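Nicotinate-nucleotide pyrophosphorylase (Ehrlichia chaffeensis, PDB 3L0G) probably catalyses the conversion of quinolinate to nicotinate D-ribonucleotide, a phosphoribosyl transfer with decarboxylation that feeds NAD biosynthesis. Local coordinates at residues 127-132 against 280-285. Sequence-based numbering, arbitrary orientation.
Sequences SGIASI and CITNSF
Gly128, Ile129 and Ile132, on one side of the long helix 116-139, meet the irregular loop 280-285, whose backbone comes nearest the helix where the Ile129 and Ile281 CA atoms lie 5.9 Å apart; Gly128 and Phe285 are 6.7 Å apart, CA to CA. In this type II phosphoribosyltransferase the loop follows strand 275-277 of the parallel sheet, part of the alpha/beta barrel, and runs on to strand 290-294, which joins the antiparallel sheet formed mostly by N-terminal strands. The contact thus packs the loop that links the two sheets against the helix; it is buried, and its side chains are mainly apolar, resting in part on the Ile281 carbonyl.

Ile129 makes the largest contribution from the helix, followed by Ile132. Its CG1 stands over one face of the Phe285 ring as a CH-pi contact, 3.6 Å from the centroid and 18° off the normal, displaced toward the rim near CZ. The CG2 methyl of Ile129, anti to the backbone N, packs against Ile281 O at 3.3 Å, an oxygen that CG1 also borders. Gly128 presents bare backbone to the same ring, its C lying 3.8 Å from Phe285 CD1, and His125 meets the ring edge-to-face. Beyond Ile129, helix 158-167 packs on its side chain through Asp161, Ser164 and Val165. One turn up from Gly128, Ile132 puts its CG2 branch between the loop's two apolar residues, 3.8 Å from Ile281 CB and 4.1 Å from Phe285 CB.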
loop_
_atom_site.group_PDB
_atom_site.type_symbol
_atom_site.label_atom_id
_atom_site.label_comp_id
_atom_site.label_asym_id
_atom_site.label_seq_id
_atom_site.Cartn_x
_atom_site.Cartn_y
_atom_site.Cartn_z
ATOM N N SER C 127 20.444 -5.478 -6.367
ATOM C CA SER C 127 21.758 -6.090 -6.509
ATOM C C SER C 127 22.884 -5.038 -6.546
ATOM O O SER C 127 24.005 -5.295 -6.069
ATOM C CB SER C 127 21.816 -7.031 -7.732
ATOM O OG SER C 127 21.060 -8.217 -7.496
ATOM N N GLY C 128 22.598 -3.860 -7.101
ATOM C CA GLY C 128 23.575 -2.763 -7.065
ATOM C C GLY C 128 23.917 -2.355 -5.644
ATOM O O GLY C 128 25.080 -2.189 -5.292
ATOM N N ILE C 129 22.910 -2.221 -4.800
ATOM C CA ILE C 129 23.161 -1.906 -3.381
ATOM C C ILE C 129 23.898 -3.036 -2.637
ATOM O O ILE C 129 24.883 -2.803 -1.957
ATOM C CB ILE C 129 21.862 -1.537 -2.689
ATOM C CG1 ILE C 129 21.313 -0.245 -3.315
ATOM C CG2 ILE C 129 22.069 -1.387 -1.166
ATOM C CD1 ILE C 129 19.862 0.129 -2.864
ATOM N N ALA C 130 23.452 -4.270 -2.803
ATOM C CA ALA C 130 24.075 -5.394 -2.107
ATOM C C ALA C 130 25.533 -5.502 -2.543
ATOM O O ALA C 130 26.392 -5.721 -1.720
ATOM C CB ALA C 130 23.330 -6.692 -2.389
ATOM N N SER C 131 25.805 -5.302 -3.834
ATOM C CA SER C 131 27.162 -5.420 -4.347
ATOM C C SER C 131 28.086 -4.284 -3.881
ATOM O O SER C 131 29.226 -4.544 -3.500
ATOM C CB SER C 131 27.153 -5.512 -5.871
ATOM O OG SER C 131 26.276 -6.554 -6.310
ATOM N N ILE C 132 27.627 -3.030 -3.877
ATOM C CA ILE C 132 28.526 -1.953 -3.396
ATOM C C ILE C 132 28.800 -2.133 -1.874
ATOM O O ILE C 132 29.924 -1.949 -1.393
ATOM C CB ILE C 132 28.033 -0.520 -3.778
ATOM C CG1 ILE C 132 29.125 0.519 -3.512
ATOM C CG2 ILE C 132 26.792 -0.131 -3.006
ATOM C CD1 ILE C 132 30.483 0.190 -4.196
ATOM N N CYS C 280 26.232 6.839 0.336
ATOM C CA CYS C 280 26.386 6.516 -1.074
ATOM C C CYS C 280 26.302 4.989 -1.398
ATOM O O CYS C 280 26.528 4.588 -2.523
ATOM C CB CYS C 280 27.691 7.165 -1.593
ATOM S SG CYS C 280 27.687 9.040 -1.635
ATOM N N ILE C 281 25.982 4.129 -0.414
ATOM C CA ILE C 281 25.638 2.720 -0.737
ATOM C C ILE C 281 24.137 2.497 -1.014
ATOM O O ILE C 281 23.757 1.432 -1.505
ATOM C CB ILE C 281 26.154 1.689 0.269
ATOM C CG1 ILE C 281 25.635 1.946 1.694
ATOM C CG2 ILE C 281 27.681 1.679 0.244
ATOM C CD1 ILE C 281 26.061 0.861 2.714
ATOM N N THR C 282 23.299 3.493 -0.718
ATOM C CA THR C 282 21.837 3.436 -1.008
ATOM C C THR C 282 21.380 4.619 -1.906
ATOM O O THR C 282 20.216 4.759 -2.207
ATOM C CB THR C 282 20.993 3.407 0.278
ATOM O OG1 THR C 282 21.238 4.598 1.073
ATOM C CG2 THR C 282 21.325 2.201 1.118
ATOM N N ASN C 283 22.316 5.479 -2.292
ATOM C CA ASN C 283 22.086 6.430 -3.355
ATOM C C ASN C 283 23.421 6.574 -4.106
ATOM O O ASN C 283 24.487 6.173 -3.586
ATOM C CB ASN C 283 21.514 7.747 -2.796
ATOM C CG ASN C 283 22.511 8.532 -2.016
ATOM O OD1 ASN C 283 23.454 9.073 -2.590
ATOM N ND2 ASN C 283 22.338 8.588 -0.685
ATOM N N SER C 284 23.391 7.047 -5.339
ATOM C CA SER C 284 24.642 7.262 -6.094
ATOM C C SER C 284 25.516 6.002 -6.283
ATOM O O SER C 284 26.726 6.087 -6.261
ATOM C CB SER C 284 25.502 8.338 -5.392
ATOM O OG SER C 284 24.760 9.529 -5.174
ATOM N N PHE C 285 24.893 4.852 -6.437
ATOM C CA PHE C 285 25.588 3.587 -6.675
ATOM C C PHE C 285 25.225 3.103 -8.088
ATOM O O PHE C 285 24.234 3.553 -8.682
ATOM C CB PHE C 285 25.134 2.559 -5.645
ATOM C CG PHE C 285 23.677 2.255 -5.745
ATOM C CD1 PHE C 285 23.239 1.285 -6.602
ATOM C CD2 PHE C 285 22.737 3.007 -5.044
ATOM C CE1 PHE C 285 21.874 1.037 -6.762
ATOM C CE2 PHE C 285 21.375 2.745 -5.185
ATOM C CZ PHE C 285 20.957 1.761 -6.061
#